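Local coordinates for NAD(P)H dehydrogenase (quinone) (Mycobacterium tuberculosis, PDB 1XDI), which reduces quinones such as menadione to quinols with NADH or NADPH, using one bound FAD per subunit of a homotetramer, at residues Glu396-Ile404 with Gly415-Ala423; Ala378-Leu386 with Thr458-Ala466. All blocks are in the same frame, centred on the assembly; numbering follows the deposited sequence.

In the fold
Both contacts involve the antiparallel sheet of the dimerisation domain, in which strand 401-407 runs between strands 413-420 and 379-385. Contact 1 is the buried one: it pairs the two arms of a hairpin edge to edge, through backbone hydrogen bonds and valine and phenylalanine side chains. Contact 2 lies nearer the surface, where the C-terminal helix 454-464 packs against outermost strand 379-385 through aliphatic side chains and two arginines, R380 and R463. Their centres are 13 Å apart and they touch directly: V402 O lies 2.7 Å from L384 N, a probable hydrogen bond, and I404 packs on L464. Both also reach the second subunit.

Contact 1 of 2, residues Glu396-Ile404 with Gly415-Ala423; sequences EMRHGFVKI and GGVVVAPIA
F401 lays one face of its ring over V419, whose CB stands 4.2 Å from the ring centroid and only 14° off the ring normal, a CH-pi contact. CG sits between the backbone N and the carbonyl carbon (chi1 68°), which swings the ring over the neighbouring strand; CZ then meets V419 CG2 at 3.9 Å, while CE1 meets V417 CG1 obliquely at 4.2 Å. On the side of the sheet that carries F401, V417 and V419, K403 CB lies beside V417, and its extended chain carries NZ to salt bridges with D222 and D224. V402, V418 and I404 point to the other side, where helix 454-464 covers V402 and I404.

The strands run antiparallel. F401 and V419 form one hydrogen-bonded pair, with F401 N to V419 O at 3.0 Å and V419 N to F401 O at 3.1 Å, the latter nearly straight (169° at the hydrogen). K403 and V417 form the next, joined by K403 N to V417 O and V417 N to K403 O. Beyond the paired strands, M397 brings SD and CE against CD and CG of the P421 ring.

Two reciprocal backbone pairs thus satisfy four N-H groups and four carbonyls inside a buried hairpin. F401, V417 and V419 pack by apolar contact, while the K403 ammonium is paired with D222 and D224 at the margin.

Contact 2 of 2, residues Ala378-Leu386 with Thr458-Ala466; sequences AARTIMLPL and TEAARRLMA
I382 and L464 lie alongside each other, pointing opposite ways, with I382 CG2 3.8 Å from L464 CG. The two branches of I382 divide the helix surface between them: CG2 also lies near the backbone carbonyl of A460, whereas CG1, anti to the backbone N (chi1 176°), carries CD1 to within 3.7 Å of R463 CB, roughly perpendicular to the arginine chain. L384, two residues along on the same side of strand 379-385, turns CD2 toward the backbone of A460 and the CB of E459, and sets CD1 over one face of the R463 guanidinium, 4.3 Å from its NH1.

That guanidinium is held by its own helix. R463 NE and NH2 both donate to E459 OE2, each at 2.8 Å, side-on and close to the guanidinium plane, while R462 NH1 bonds to E459 OE1 at 3.2 Å. One carboxylate therefore joins two arginines, and its bonds to R463 limit the rotation of the plate under L384.

At the other end, R380 runs opposite to L464, its CB 3.7 Å from L464 CD2. The methyl of A466 lies over one face of the R380 guanidinium, whose NH2 bonds to the carbonyl of R408.

The strand thus meets the C-terminal helix mainly through aliphatic carbon, with a methyl over one face of each of the R380 and R463 guanidiniums. R463 and R462 are paired with E459 within the helix, and that carboxylate would be expected to offset part of their positive charge.

Contact 1 of 2, residues Glu396-Ile404 with Gly415-Ala423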
loop_
_atom_site.group_PDB
_atom_site.type_symbol
_atom_site.label_atom_id
_atom_site.label_comp_id
_atom_site.label_asym_id
_atom_site.label_seq_id
_atom_site.Cartn_x
_atom_site.Cartn_y
_atom_site.Cartn_z
ATOM N N GLU A 396 -29.472 -20.836 -10.289
ATOM C CA GLU A 396 -29.657 -22.208 -9.862
ATOM C C GLU A 396 -28.384 -23.001 -9.695
ATOM O O GLU A 396 -28.247 -24.078 -10.279
ATOM C CB GLU A 396 -30.618 -22.916 -10.816
ATOM C CG GLU A 396 -31.959 -22.234 -10.875
ATOM C CD GLU A 396 -33.063 -23.204 -11.067
ATOM O OE1 GLU A 396 -33.733 -23.576 -10.075
ATOM O OE2 GLU A 396 -33.257 -23.621 -12.219
ATOM N N MET A 397 -27.477 -22.447 -8.879
ATOM C CA MET A 397 -26.182 -23.031 -8.543
ATOM C C MET A 397 -26.347 -23.646 -7.186
ATOM O O MET A 397 -26.777 -22.971 -6.243
ATOM C CB MET A 397 -25.100 -21.974 -8.394
ATOM C CG MET A 397 -24.850 -21.110 -9.590
ATOM S SD MET A 397 -23.674 -19.829 -9.170
ATOM C CE MET A 397 -24.304 -18.531 -10.148
ATOM N N ARG A 398 -25.984 -24.918 -7.086
ATOM C CA ARG A 398 -26.084 -25.611 -5.829
ATOM C C ARG A 398 -24.750 -26.163 -5.308
ATOM O O ARG A 398 -24.653 -26.601 -4.169
ATOM C CB ARG A 398 -27.104 -26.701 -5.985
ATOM C CG ARG A 398 -28.442 -26.117 -6.254
ATOM C CD ARG A 398 -29.486 -27.193 -6.328
ATOM N NE ARG A 398 -29.382 -28.091 -5.189
ATOM C CZ ARG A 398 -29.500 -27.702 -3.924
ATOM N NH1 ARG A 398 -29.737 -26.420 -3.634
ATOM N NH2 ARG A 398 -29.343 -28.596 -2.950
ATOM N N HIS A 399 -23.698 -26.099 -6.105
ATOM C CA HIS A 399 -22.461 -26.655 -5.632
ATOM C C HIS A 399 -21.269 -25.733 -5.768
ATOM O O HIS A 399 -20.109 -26.146 -5.506
ATOM C CB HIS A 399 -22.221 -27.957 -6.362
ATOM C CG HIS A 399 -23.380 -28.894 -6.274
ATOM N ND1 HIS A 399 -23.640 -29.642 -5.153
ATOM C CD2 HIS A 399 -24.357 -29.194 -7.160
ATOM C CE1 HIS A 399 -24.725 -30.370 -5.352
ATOM N NE2 HIS A 399 -25.179 -30.116 -6.565
ATOM N N GLY A 400 -21.549 -24.482 -6.144
ATOM C CA GLY A 400 -20.469 -23.523 -6.282
ATOM C C GLY A 400 -19.965 -23.061 -4.927
ATOM O O GLY A 400 -20.627 -23.276 -3.886
ATOM N N PHE A 401 -18.792 -22.419 -4.922
ATOM C CA PHE A 401 -18.230 -21.905 -3.651
ATOM C C PHE A 401 -17.069 -20.970 -3.871
ATOM O O PHE A 401 -16.497 -20.923 -4.933
ATOM C CB PHE A 401 -17.773 -23.077 -2.734
ATOM C CG PHE A 401 -16.566 -23.855 -3.256
ATOM C CD1 PHE A 401 -15.297 -23.302 -3.248
ATOM C CD2 PHE A 401 -16.700 -25.124 -3.730
ATOM C CE1 PHE A 401 -14.205 -24.004 -3.701
ATOM C CE2 PHE A 401 -15.606 -25.824 -4.181
ATOM C CZ PHE A 401 -14.370 -25.267 -4.168
ATOM N N VAL A 402 -16.715 -20.234 -2.832
ATOM C CA VAL A 402 -15.567 -19.346 -2.866
ATOM C C VAL A 402 -14.659 -19.680 -1.731
ATOM O O VAL A 402 -15.108 -19.756 -0.604
ATOM C CB VAL A 402 -15.959 -17.904 -2.699
ATOM C CG1 VAL A 402 -14.709 -17.029 -2.576
ATOM C CG2 VAL A 402 -16.811 -17.515 -3.867
ATOM N N LYS A 403 -13.383 -19.894 -2.052
ATOM C CA LYS A 403 -12.292 -20.162 -1.086
ATOM C C LYS A 403 -11.286 -19.003 -1.103
ATOM O O LYS A 403 -10.755 -18.664 -2.131
ATOM C CB LYS A 403 -11.485 -21.443 -1.433
ATOM C CG LYS A 403 -11.972 -22.778 -0.820
ATOM C CD LYS A 403 -10.919 -23.909 -1.028
ATOM C CE LYS A 403 -11.491 -25.306 -0.676
ATOM N NZ LYS A 403 -10.587 -26.494 -0.980
ATOM N N ILE A 404 -11.008 -18.408 0.033
ATOM C CA ILE A 404 -10.019 -17.346 0.084
ATOM C C ILE A 404 -8.949 -17.741 1.124
ATOM O O ILE A 404 -9.301 -18.263 2.180
ATOM C CB ILE A 404 -10.732 -16.019 0.433
ATOM C CG1 ILE A 404 -11.009 -15.251 -0.863
ATOM C CG2 ILE A 404 -9.919 -15.200 1.403
ATOM C CD1 ILE A 404 -12.018 -14.107 -0.652
ATOM N N GLY A 415 -4.111 -16.405 -1.775
ATOM C CA GLY A 415 -4.661 -17.393 -2.696
ATOM C C GLY A 415 -6.155 -17.289 -2.640
ATOM O O GLY A 415 -6.680 -16.593 -1.781
ATOM N N GLY A 416 -6.834 -17.960 -3.569
ATOM C CA GLY A 416 -8.291 -17.967 -3.617
ATOM C C GLY A 416 -8.652 -19.000 -4.657
ATOM O O GLY A 416 -7.824 -19.276 -5.524
ATOM N N VAL A 417 -9.823 -19.622 -4.537
ATOM C CA VAL A 417 -10.303 -20.607 -5.530
ATOM C C VAL A 417 -11.757 -20.293 -5.660
ATOM O O VAL A 417 -12.415 -20.023 -4.673
ATOM C CB VAL A 417 -10.278 -22.123 -5.113
ATOM C CG1 VAL A 417 -11.046 -22.905 -6.159
ATOM C CG2 VAL A 417 -8.879 -22.683 -4.996
ATOM N N VAL A 418 -12.254 -20.365 -6.882
ATOM C CA VAL A 418 -13.649 -20.043 -7.151
ATOM C C VAL A 418 -14.188 -21.052 -8.117
ATOM O O VAL A 418 -13.624 -21.228 -9.207
ATOM C CB VAL A 418 -13.839 -18.656 -7.834
ATOM C CG1 VAL A 418 -15.285 -18.372 -7.991
ATOM C CG2 VAL A 418 -13.233 -17.577 -7.035
ATOM N N VAL A 419 -15.251 -21.723 -7.698
ATOM C CA VAL A 419 -15.927 -22.657 -8.545
ATOM C C VAL A 419 -17.344 -22.115 -8.761
ATOM O O VAL A 419 -18.158 -22.168 -7.836
ATOM C CB VAL A 419 -15.976 -24.032 -7.888
ATOM C CG1 VAL A 419 -17.046 -24.911 -8.524
ATOM C CG2 VAL A 419 -14.651 -24.690 -8.057
ATOM N N ALA A 420 -17.629 -21.568 -9.944
ATOM C CA ALA A 420 -18.976 -21.059 -10.290
ATOM C C ALA A 420 -19.103 -20.878 -11.810
ATOM O O ALA A 420 -18.102 -21.032 -12.549
ATOM C CB ALA A 420 -19.250 -19.768 -9.607
ATOM N N PRO A 421 -20.314 -20.527 -12.311
ATOM C CA PRO A 421 -20.446 -20.376 -13.766
ATOM C C PRO A 421 -19.509 -19.367 -14.414
ATOM O O PRO A 421 -19.062 -19.596 -15.552
ATOM C CB PRO A 421 -21.913 -20.028 -13.961
ATOM C CG PRO A 421 -22.577 -20.543 -12.699
ATOM C CD PRO A 421 -21.591 -20.229 -11.641
ATOM N N ILE A 422 -19.187 -18.265 -13.717
ATOM C CA ILE A 422 -18.267 -17.288 -14.299
ATOM C C ILE A 422 -17.018 -17.145 -13.450
ATOM O O ILE A 422 -16.580 -16.052 -13.155
ATOM C CB ILE A 422 -18.944 -15.884 -14.443
ATOM C CG1 ILE A 422 -19.585 -15.488 -13.130
ATOM C CG2 ILE A 422 -19.936 -15.869 -15.613
ATOM C CD1 ILE A 422 -20.215 -14.139 -13.214
ATOM N N ALA A 423 -16.433 -18.248 -13.037
ATOM C CA ALA A 423 -15.284 -18.128 -12.165
ATOM C C ALA A 423 -14.144 -17.391 -12.863
ATOM O O ALA A 423 -13.405 -16.616 -12.224
ATOM C CB ALA A 423 -14.819 -19.506 -11.698
#

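Contact 2 of 2, residues Ala378-Leu386 with Thr458-Ala466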
loop_
_atom_site.group_PDB
_atom_site.type_symbol
_atom_site.label_atom_id
_atom_site.label_comp_id
_atom_site.label_asym_id
_atom_site.label_seq_id
_atom_site.Cartn_x
_atom_site.Cartn_y
_atom_site.Cartn_z
ATOM N N ALA A 378 1.995 -20.394 6.284
ATOM C CA ALA A 378 1.238 -20.097 7.497
ATOM C C ALA A 378 0.043 -19.271 7.143
ATOM O O ALA A 378 0.156 -18.042 7.101
ATOM C CB ALA A 378 2.110 -19.348 8.477
ATOM N N ALA A 379 -1.108 -19.910 6.923
ATOM C CA ALA A 379 -2.291 -19.152 6.522
ATOM C C ALA A 379 -3.632 -19.554 7.109
ATOM O O ALA A 379 -3.791 -20.641 7.622
ATOM C CB ALA A 379 -2.391 -19.169 5.006
ATOM N N ARG A 380 -4.602 -18.650 7.007
ATOM C CA ARG A 380 -5.974 -18.865 7.467
ATOM C C ARG A 380 -6.756 -19.135 6.182
ATOM O O ARG A 380 -6.470 -18.542 5.167
ATOM C CB ARG A 380 -6.519 -17.610 8.146
ATOM C CG ARG A 380 -7.041 -17.824 9.548
ATOM C CD ARG A 380 -7.493 -16.505 10.161
ATOM N NE ARG A 380 -6.383 -15.604 10.435
ATOM C CZ ARG A 380 -6.357 -14.331 10.052
ATOM N NH1 ARG A 380 -7.365 -13.822 9.369
ATOM N NH2 ARG A 380 -5.355 -13.528 10.392
ATOM N N THR A 381 -7.740 -20.018 6.221
ATOM C CA THR A 381 -8.505 -20.360 5.047
ATOM C C THR A 381 -10.014 -20.430 5.326
ATOM O O THR A 381 -10.438 -20.713 6.419
ATOM C CB THR A 381 -8.103 -21.754 4.571
ATOM O OG1 THR A 381 -8.932 -22.726 5.226
ATOM C CG2 THR A 381 -6.662 -22.055 4.938
ATOM N N ILE A 382 -10.834 -20.236 4.307
ATOM C CA ILE A 382 -12.271 -20.363 4.485
ATOM C C ILE A 382 -12.897 -20.859 3.200
ATOM O O ILE A 382 -12.402 -20.586 2.128
ATOM C CB ILE A 382 -12.878 -19.022 4.870
ATOM C CG1 ILE A 382 -14.387 -19.132 4.966
ATOM C CG2 ILE A 382 -12.475 -17.964 3.862
ATOM C CD1 ILE A 382 -14.964 -17.997 5.770
ATOM N N MET A 383 -13.951 -21.643 3.303
ATOM C CA MET A 383 -14.638 -22.086 2.111
ATOM C C MET A 383 -16.084 -21.713 2.296
ATOM O O MET A 383 -16.792 -22.216 3.153
ATOM C CB MET A 383 -14.538 -23.572 1.878
ATOM C CG MET A 383 -15.658 -24.037 1.003
ATOM S SD MET A 383 -15.307 -25.626 0.262
ATOM C CE MET A 383 -16.160 -26.725 1.336
ATOM N N LEU A 384 -16.532 -20.794 1.484
ATOM C CA LEU A 384 -17.904 -20.359 1.594
ATOM C C LEU A 384 -18.796 -20.877 0.436
ATOM O O LEU A 384 -18.592 -20.541 -0.724
ATOM C CB LEU A 384 -17.874 -18.854 1.669
ATOM C CG LEU A 384 -19.186 -18.171 1.585
ATOM C CD1 LEU A 384 -20.134 -18.689 2.627
ATOM C CD2 LEU A 384 -18.895 -16.696 1.787
ATOM N N PRO A 385 -19.732 -21.784 0.732
ATOM C CA PRO A 385 -20.598 -22.281 -0.335
ATOM C C PRO A 385 -21.231 -21.077 -0.990
ATOM O O PRO A 385 -21.314 -20.034 -0.341
ATOM C CB PRO A 385 -21.623 -23.075 0.411
ATOM C CG PRO A 385 -20.781 -23.703 1.483
ATOM C CD PRO A 385 -19.898 -22.571 1.952
ATOM N N LEU A 386 -21.643 -21.187 -2.256
ATOM C CA LEU A 386 -22.304 -20.067 -2.929
ATOM C C LEU A 386 -23.828 -20.192 -2.859
ATOM O O LEU A 386 -24.554 -19.219 -3.131
ATOM C CB LEU A 386 -21.887 -19.974 -4.415
ATOM C CG LEU A 386 -20.580 -19.223 -4.673
ATOM C CD1 LEU A 386 -19.973 -19.449 -6.059
ATOM C CD2 LEU A 386 -20.906 -17.787 -4.417
ATOM N N THR A 458 -16.377 -10.667 -0.929
ATOM C CA THR A 458 -16.045 -9.731 0.112
ATOM C C THR A 458 -16.431 -10.294 1.489
ATOM O O THR A 458 -15.822 -9.926 2.479
ATOM C CB THR A 458 -16.642 -8.337 -0.157
ATOM O OG1 THR A 458 -18.051 -8.436 -0.266
ATOM C CG2 THR A 458 -16.116 -7.763 -1.456
ATOM N N GLU A 459 -17.404 -11.213 1.564
ATOM C CA GLU A 459 -17.784 -11.811 2.851
ATOM C C GLU A 459 -16.670 -12.771 3.178
ATOM O O GLU A 459 -16.148 -12.786 4.291
ATOM C CB GLU A 459 -19.089 -12.596 2.789
ATOM C CG GLU A 459 -20.210 -11.992 3.581
ATOM C CD GLU A 459 -20.067 -12.180 5.078
ATOM O OE1 GLU A 459 -19.248 -11.513 5.688
ATOM O OE2 GLU A 459 -20.774 -12.990 5.693
ATOM N N ALA A 460 -16.276 -13.564 2.190
ATOM C CA ALA A 460 -15.206 -14.533 2.403
ATOM C C ALA A 460 -14.061 -13.805 3.150
ATOM O O ALA A 460 -13.720 -14.162 4.270
ATOM C CB ALA A 460 -14.752 -15.114 1.059
ATOM N N ALA A 461 -13.489 -12.755 2.582
ATOM C CA ALA A 461 -12.430 -12.097 3.305
ATOM C C ALA A 461 -12.999 -11.490 4.584
ATOM O O ALA A 461 -12.359 -11.534 5.606
ATOM C CB ALA A 461 -11.769 -11.035 2.454
ATOM N N ARG A 462 -14.207 -10.950 4.581
ATOM C CA ARG A 462 -14.677 -10.364 5.849
ATOM C C ARG A 462 -14.535 -11.334 7.032
ATOM O O ARG A 462 -14.110 -10.963 8.117
ATOM C CB ARG A 462 -16.133 -9.896 5.744
ATOM C CG ARG A 462 -16.577 -9.074 6.877
ATOM C CD ARG A 462 -17.922 -8.423 6.596
ATOM N NE ARG A 462 -17.860 -7.470 5.490
ATOM C CZ ARG A 462 -18.490 -7.642 4.331
ATOM N NH1 ARG A 462 -19.249 -8.738 4.135
ATOM N NH2 ARG A 462 -18.338 -6.749 3.360
ATOM N N ARG A 463 -14.866 -12.594 6.809
ATOM C CA ARG A 463 -14.798 -13.564 7.883
ATOM C C ARG A 463 -13.362 -13.918 8.232
ATOM O O ARG A 463 -13.091 -14.353 9.351
ATOM C CB ARG A 463 -15.633 -14.807 7.535
ATOM C CG ARG A 463 -17.082 -14.451 7.223
ATOM C CD ARG A 463 -18.105 -15.642 7.149
ATOM N NE ARG A 463 -19.391 -15.252 6.512
ATOM C CZ ARG A 463 -20.399 -16.092 6.308
ATOM N NH1 ARG A 463 -20.251 -17.348 6.709
ATOM N NH2 ARG A 463 -21.510 -15.727 5.661
ATOM N N LEU A 464 -12.437 -13.732 7.297
ATOM C CA LEU A 464 -11.041 -14.029 7.602
ATOM C C LEU A 464 -10.434 -12.966 8.491
ATOM O O LEU A 464 -9.391 -13.180 9.049
ATOM C CB LEU A 464 -10.207 -14.121 6.341
ATOM C CG LEU A 464 -10.218 -15.451 5.656
ATOM C CD1 LEU A 464 -9.256 -15.477 4.443
ATOM C CD2 LEU A 464 -9.789 -16.459 6.719
ATOM N N MET A 465 -11.074 -11.815 8.607
ATOM C CA MET A 465 -10.536 -10.737 9.429
ATOM C C MET A 465 -10.140 -11.190 10.877
ATOM O O MET A 465 -10.901 -11.897 11.537
ATOM C CB MET A 465 -11.558 -9.613 9.461
ATOM C CG MET A 465 -11.431 -8.596 8.366
ATOM S SD MET A 465 -12.849 -7.476 8.435
ATOM C CE MET A 465 -12.138 -6.006 8.891
ATOM N N ALA A 466 -8.969 -10.751 11.360
ATOM C CA ALA A 466 -8.460 -11.182 12.673
ATOM C C ALA A 466 -7.520 -10.277 13.500
ATOM O O ALA A 466 -6.327 -10.031 13.111
ATOM C CB ALA A 466 -7.787 -12.537 12.524
#